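Local coordinates for protein carbohydrate deacetylase Agd3 (Neosartorya fumigata, PDB 6NWZ) that probably removes acetyl groups from galactosaminogalactan, an exopolysaccharide of the fungal biofilm, as a glycosylated, zinc-binding carbohydrate deacetylase, at residues A[282-287]-A[568-573]; A[626-631]-A[637-642]. All coordinates share one frame; numbering follows the deposited sequence.

Contact 1 of 2, residues A[282-287]-A[568-573]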
loop_
_atom_site.group_PDB
_atom_site.type_symbol
_atom_site.label_atom_id
_atom_site.label_comp_id
_atom_site.label_asym_id
_atom_site.label_seq_id
_atom_site.Cartn_x
_atom_site.Cartn_y
_atom_site.Cartn_z
ATOM N N SER A 282 -12.013 -9.751 -19.385
ATOM C CA SER A 282 -12.052 -11.090 -18.803
ATOM C C SER A 282 -10.908 -11.946 -19.325
ATOM O O SER A 282 -10.212 -12.614 -18.551
ATOM C CB SER A 282 -13.392 -11.759 -19.104
ATOM O OG SER A 282 -14.467 -11.027 -18.549
ATOM N N ALA A 283 -10.699 -11.939 -20.644
ATOM C CA ALA A 283 -9.633 -12.743 -21.227
ATOM C C ALA A 283 -8.264 -12.286 -20.748
ATOM O O ALA A 283 -7.315 -13.078 -20.724
ATOM C CB ALA A 283 -9.713 -12.684 -22.749
ATOM N N TRP A 284 -8.149 -11.022 -20.343
ATOM C CA TRP A 284 -6.868 -10.451 -19.958
ATOM C C TRP A 284 -6.508 -10.727 -18.504
ATOM O O TRP A 284 -5.323 -10.667 -18.155
ATOM C CB TRP A 284 -6.884 -8.943 -20.232
ATOM C CG TRP A 284 -5.779 -8.170 -19.593
ATOM C CD1 TRP A 284 -4.518 -7.982 -20.078
ATOM C CD2 TRP A 284 -5.843 -7.458 -18.352
ATOM N NE1 TRP A 284 -3.788 -7.201 -19.209
ATOM C CE2 TRP A 284 -4.581 -6.868 -18.142
ATOM C CE3 TRP A 284 -6.845 -7.267 -17.396
ATOM C CZ2 TRP A 284 -4.296 -6.100 -17.018
ATOM C CZ3 TRP A 284 -6.560 -6.506 -16.282
ATOM C CH2 TRP A 284 -5.296 -5.931 -16.101
ATOM N N VAL A 285 -7.488 -11.047 -17.656
ATOM C CA VAL A 285 -7.193 -11.275 -16.239
ATOM C C VAL A 285 -6.267 -12.470 -16.033
ATOM O O VAL A 285 -5.264 -12.326 -15.317
ATOM C CB VAL A 285 -8.501 -11.369 -15.433
ATOM C CG1 VAL A 285 -8.221 -11.823 -14.010
ATOM C CG2 VAL A 285 -9.196 -10.018 -15.420
ATOM N N PRO A 286 -6.515 -13.649 -16.622
ATOM C CA PRO A 286 -5.517 -14.726 -16.496
ATOM C C PRO A 286 -4.180 -14.385 -17.126
ATOM O O PRO A 286 -3.141 -14.875 -16.664
ATOM C CB PRO A 286 -6.187 -15.917 -17.197
ATOM C CG PRO A 286 -7.257 -15.327 -18.041
ATOM C CD PRO A 286 -7.732 -14.124 -17.302
ATOM N N THR A 287 -4.172 -13.542 -18.161
ATOM C CA THR A 287 -2.918 -13.163 -18.805
ATOM C C THR A 287 -2.016 -12.394 -17.847
ATOM O O THR A 287 -0.818 -12.685 -17.735
ATOM C CB THR A 287 -3.205 -12.326 -20.050
ATOM O OG1 THR A 287 -3.976 -13.098 -20.979
ATOM C CG2 THR A 287 -1.906 -11.881 -20.703
ATOM N N SER A 568 -6.743 -1.273 -22.935
ATOM C CA SER A 568 -7.422 -0.120 -22.360
ATOM C C SER A 568 -6.438 0.689 -21.518
ATOM O O SER A 568 -5.351 0.219 -21.167
ATOM C CB SER A 568 -8.604 -0.560 -21.497
ATOM O OG SER A 568 -8.154 -1.226 -20.328
ATOM N N ILE A 569 -6.827 1.923 -21.188
ATOM C CA ILE A 569 -5.964 2.738 -20.337
ATOM C C ILE A 569 -5.852 2.117 -18.950
ATOM O O ILE A 569 -4.827 2.270 -18.273
ATOM C CB ILE A 569 -6.463 4.194 -20.270
ATOM C CG1 ILE A 569 -7.920 4.255 -19.818
ATOM C CG2 ILE A 569 -6.294 4.882 -21.613
ATOM C CD1 ILE A 569 -8.464 5.666 -19.750
ATOM N N PHE A 570 -6.885 1.398 -18.507
ATOM C CA PHE A 570 -6.800 0.684 -17.238
ATOM C C PHE A 570 -5.803 -0.465 -17.323
ATOM O O PHE A 570 -4.940 -0.617 -16.451
ATOM C CB PHE A 570 -8.181 0.173 -16.828
ATOM C CG PHE A 570 -8.143 -0.832 -15.717
ATOM C CD1 PHE A 570 -7.958 -0.426 -14.406
ATOM C CD2 PHE A 570 -8.282 -2.185 -15.982
ATOM C CE1 PHE A 570 -7.916 -1.352 -13.380
ATOM C CE2 PHE A 570 -8.245 -3.114 -14.960
ATOM C CZ PHE A 570 -8.060 -2.698 -13.659
ATOM N N GLN A 571 -5.905 -1.287 -18.369
ATOM C CA GLN A 571 -4.966 -2.395 -18.527
ATOM C C GLN A 571 -3.534 -1.894 -18.679
ATOM O O GLN A 571 -2.603 -2.472 -18.103
ATOM C CB GLN A 571 -5.369 -3.250 -19.725
ATOM C CG GLN A 571 -6.700 -3.958 -19.540
ATOM C CD GLN A 571 -7.240 -4.514 -20.839
ATOM O OE1 GLN A 571 -7.849 -3.791 -21.630
ATOM N NE2 GLN A 571 -7.018 -5.802 -21.071
ATOM N N ALA A 572 -3.334 -0.815 -19.441
ATOM C CA ALA A 572 -1.989 -0.271 -19.609
ATOM C C ALA A 572 -1.387 0.158 -18.280
ATOM O O ALA A 572 -0.169 0.054 -18.084
ATOM C CB ALA A 572 -2.010 0.909 -20.581
ATOM N N TRP A 573 -2.215 0.649 -17.360
ATOM C CA TRP A 573 -1.713 1.022 -16.044
ATOM C C TRP A 573 -1.320 -0.217 -15.249
ATOM O O TRP A 573 -0.224 -0.279 -14.678
ATOM C CB TRP A 573 -2.766 1.847 -15.298
ATOM C CG TRP A 573 -2.319 2.348 -13.946
ATOM C CD1 TRP A 573 -1.744 3.556 -13.669
ATOM C CD2 TRP A 573 -2.416 1.656 -12.692
ATOM N NE1 TRP A 573 -1.476 3.658 -12.326
ATOM C CE2 TRP A 573 -1.878 2.505 -11.703
ATOM C CE3 TRP A 573 -2.903 0.401 -12.312
ATOM C CZ2 TRP A 573 -1.814 2.140 -10.358
ATOM C CZ3 TRP A 573 -2.841 0.042 -10.973
ATOM C CH2 TRP A 573 -2.298 0.909 -10.014
#
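The capping box that opens helix 569-584 also supplies its contact with helix 275-289, since Q571, one of its two members, lies over a face of the W284 indole. The CG methylene of Q571 stands 3.8 Å from the centroid of the six-membered ring of W284, just 9° off the ring normal, a well-centred CH-pi contact. Further out, Q571 NE2 sits above the rim of the same face, closest to W284 CG at 3.1 Å. The amide is turned nearly upright on the indole, the two planes being 82° apart, and the side chains run past one another in opposite senses.

What fixes the rotation of that amide is its oxygen. Q571 OE1 accepts from S568 N at 3.0 Å, with the donor above the carbonyl plane, and from S568 OG at 2.9 Å, in the plane and on a lone pair. S568 OG in turn receives Q571 N at 3.0 Å, which closes the box. W284 NE1 is hydrogen-bonded to E575 OE2, one turn beyond Q571 on helix 569-584. At the other end of the indole, W284 CZ3 meets F570 CE2 at 4.0 Å. Through F570, helix 569-584 packs on strand 252-257 of the mostly parallel deacetylase sheet, and helix 275-289 joins it there through W284, consistent with the barrel-like fold of polysaccharide deacetylases.

Contact 2 of 2, residues A[626-631]-A[637-642]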
loop_
_atom_site.group_PDB
_atom_site.type_symbol
_atom_site.label_atom_id
_atom_site.label_comp_id
_atom_site.label_asym_id
_atom_site.label_seq_id
_atom_site.Cartn_x
_atom_site.Cartn_y
_atom_site.Cartn_z
ATOM N N VAL A 626 11.639 -18.194 20.051
ATOM C CA VAL A 626 11.049 -16.867 20.172
ATOM C C VAL A 626 9.821 -16.958 21.069
ATOM O O VAL A 626 9.208 -18.016 21.217
ATOM C CB VAL A 626 10.662 -16.258 18.806
ATOM C CG1 VAL A 626 11.900 -15.965 17.986
ATOM C CG2 VAL A 626 9.735 -17.195 18.051
ATOM N N THR A 627 9.460 -15.821 21.666
ATOM C CA THR A 627 8.304 -15.725 22.548
ATOM C C THR A 627 7.498 -14.488 22.185
ATOM O O THR A 627 8.049 -13.386 22.092
ATOM C CB THR A 627 8.724 -15.665 24.023
ATOM O OG1 THR A 627 9.404 -16.876 24.377
ATOM C CG2 THR A 627 7.509 -15.489 24.925
ATOM N N VAL A 628 6.197 -14.677 21.982
ATOM C CA VAL A 628 5.279 -13.602 21.626
ATOM C C VAL A 628 4.605 -13.105 22.894
ATOM O O VAL A 628 4.121 -13.907 23.703
ATOM C CB VAL A 628 4.229 -14.078 20.611
ATOM C CG1 VAL A 628 3.283 -12.946 20.267
ATOM C CG2 VAL A 628 4.903 -14.622 19.369
ATOM N N THR A 629 4.560 -11.786 23.063
ATOM C CA THR A 629 3.961 -11.179 24.240
ATOM C C THR A 629 3.169 -9.946 23.830
ATOM O O THR A 629 3.331 -9.416 22.730
ATOM C CB THR A 629 5.017 -10.782 25.275
ATOM O OG1 THR A 629 6.043 -10.022 24.626
ATOM C CG2 THR A 629 5.630 -12.010 25.924
ATOM N N ALA A 630 2.318 -9.493 24.743
ATOM C CA ALA A 630 1.554 -8.263 24.577
ATOM C C ALA A 630 1.135 -7.792 25.965
ATOM O O ALA A 630 1.435 -8.438 26.972
ATOM C CB ALA A 630 0.348 -8.474 23.658
ATOM N N THR A 631 0.444 -6.653 26.014
ATOM C CA THR A 631 -0.049 -6.124 27.283
ATOM C C THR A 631 -1.014 -7.110 27.931
ATOM O O THR A 631 -2.106 -7.360 27.406
ATOM C CB THR A 631 -0.732 -4.770 27.086
ATOM O OG1 THR A 631 0.158 -3.881 26.400
ATOM C CG2 THR A 631 -1.102 -4.166 28.434
ATOM N N ARG A 637 -6.866 -9.317 18.532
ATOM C CA ARG A 637 -6.435 -9.818 17.239
ATOM C C ARG A 637 -5.192 -10.687 17.375
ATOM O O ARG A 637 -4.426 -10.551 18.336
ATOM C CB ARG A 637 -6.135 -8.648 16.292
ATOM C CG ARG A 637 -7.311 -7.726 16.054
ATOM C CD ARG A 637 -8.309 -8.361 15.112
ATOM N NE ARG A 637 -9.395 -7.449 14.778
ATOM C CZ ARG A 637 -10.324 -7.707 13.866
ATOM N NH1 ARG A 637 -10.292 -8.851 13.198
ATOM N NH2 ARG A 637 -11.282 -6.824 13.621
ATOM N N PRO A 638 -4.958 -11.595 16.431
ATOM C CA PRO A 638 -3.713 -12.368 16.456
ATOM C C PRO A 638 -2.522 -11.505 16.073
ATOM O O PRO A 638 -2.636 -10.543 15.309
ATOM C CB PRO A 638 -3.959 -13.472 15.423
ATOM C CG PRO A 638 -4.950 -12.888 14.492
ATOM C CD PRO A 638 -5.845 -12.021 15.335
ATOM N N ILE A 639 -1.370 -11.865 16.626
ATOM C CA ILE A 639 -0.117 -11.147 16.407
ATOM C C ILE A 639 0.658 -11.876 15.315
ATOM O O ILE A 639 0.947 -13.073 15.474
ATOM C CB ILE A 639 0.715 -11.059 17.696
ATOM C CG1 ILE A 639 -0.127 -10.518 18.853
ATOM C CG2 ILE A 639 1.931 -10.181 17.479
ATOM C CD1 ILE A 639 -0.768 -9.186 18.565
ATOM N N PRO A 640 1.015 -11.216 14.216
ATOM C CA PRO A 640 1.798 -11.886 13.173
ATOM C C PRO A 640 3.253 -12.053 13.583
ATOM O O PRO A 640 3.847 -11.178 14.220
ATOM C CB PRO A 640 1.669 -10.938 11.975
ATOM C CG PRO A 640 1.489 -9.595 12.600
ATOM C CD PRO A 640 0.696 -9.821 13.862
ATOM N N VAL A 641 3.827 -13.198 13.217
ATOM C CA VAL A 641 5.234 -13.499 13.463
ATOM C C VAL A 641 5.819 -14.093 12.192
ATOM O O VAL A 641 5.295 -15.083 11.669
ATOM C CB VAL A 641 5.425 -14.461 14.652
ATOM C CG1 VAL A 641 6.908 -14.662 14.948
ATOM C CG2 VAL A 641 4.713 -13.934 15.878
ATOM N N THR A 642 6.894 -13.491 11.699
ATOM C CA THR A 642 7.534 -13.906 10.458
ATOM C C THR A 642 8.758 -14.761 10.770
ATOM O O THR A 642 9.633 -14.344 11.538
ATOM C CB THR A 642 7.927 -12.683 9.627
ATOM O OG1 THR A 642 6.741 -11.963 9.263
ATOM C CG2 THR A 642 8.683 -13.092 8.370
#
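V628 reaches from strand 622-629 with both of its methyl groups, one overlapping I639 and the other V641. The closer approach is methyl to methyl, V628 CG2 lying 3.6 Å from V641 CG2. On the other branch, V628 CG1 rests against I639, 4.1 Å from its CB and 4.2 Å from its CG2. The division of labour follows from the torsion of the valine: with CG1 anti to the backbone N (chi1 180°) and CG2 beside that N, the branches spread along the facing strand and touch residues two apart in sequence. I639 meets it with its branch point and CG2, while its CG1 lies beside the backbone N (chi1 -51°). The valine and its two partners point in opposite senses and pass side by side.

No hydrogen bond joins the two segments, and their nearest CA atoms, those of V628 and I639, are 7.9 Å apart. They illustrate how two beta layers can meet face to face through apolar side chains, with each strand finding its backbone partners in its own layer. Strand 622-629 is bonded on one flank to strand 613-618 and on the other to strand 674-683, whereas strand 639-643 forms an edge of a small antiparallel sheet next to strand 663-667, and the short connection between the segments holds C635, tied by a disulfide to C610. L614 of strand 613-618 adds to the apolar surroundings of V628, Y612 touches I639, and V667 of strand 663-667 lies against V641. At the start of the second segment, R637 forms a salt bridge with E599 of helix 594-607.

Both contacts are buried, and neither has a hydrogen bond from one segment to the other, yet their chemistry differs. Contact 1 brings together helices far apart in sequence within the deacetylase region, and polar groups take part: an amide anchored inside its own segment offers its carbon chain to an aromatic face. The side chain of F570 there lies about 12 Å from a bound zinc ion. Contact 2 joins strands separated by a short connection in the C-terminal region, away from the annotated sites, and relies on aliphatic branches alone. The two share no element; the centres of contact 1 and contact 2 are about 39 Å apart, and the contacts lie on opposite sides of the chain's centre.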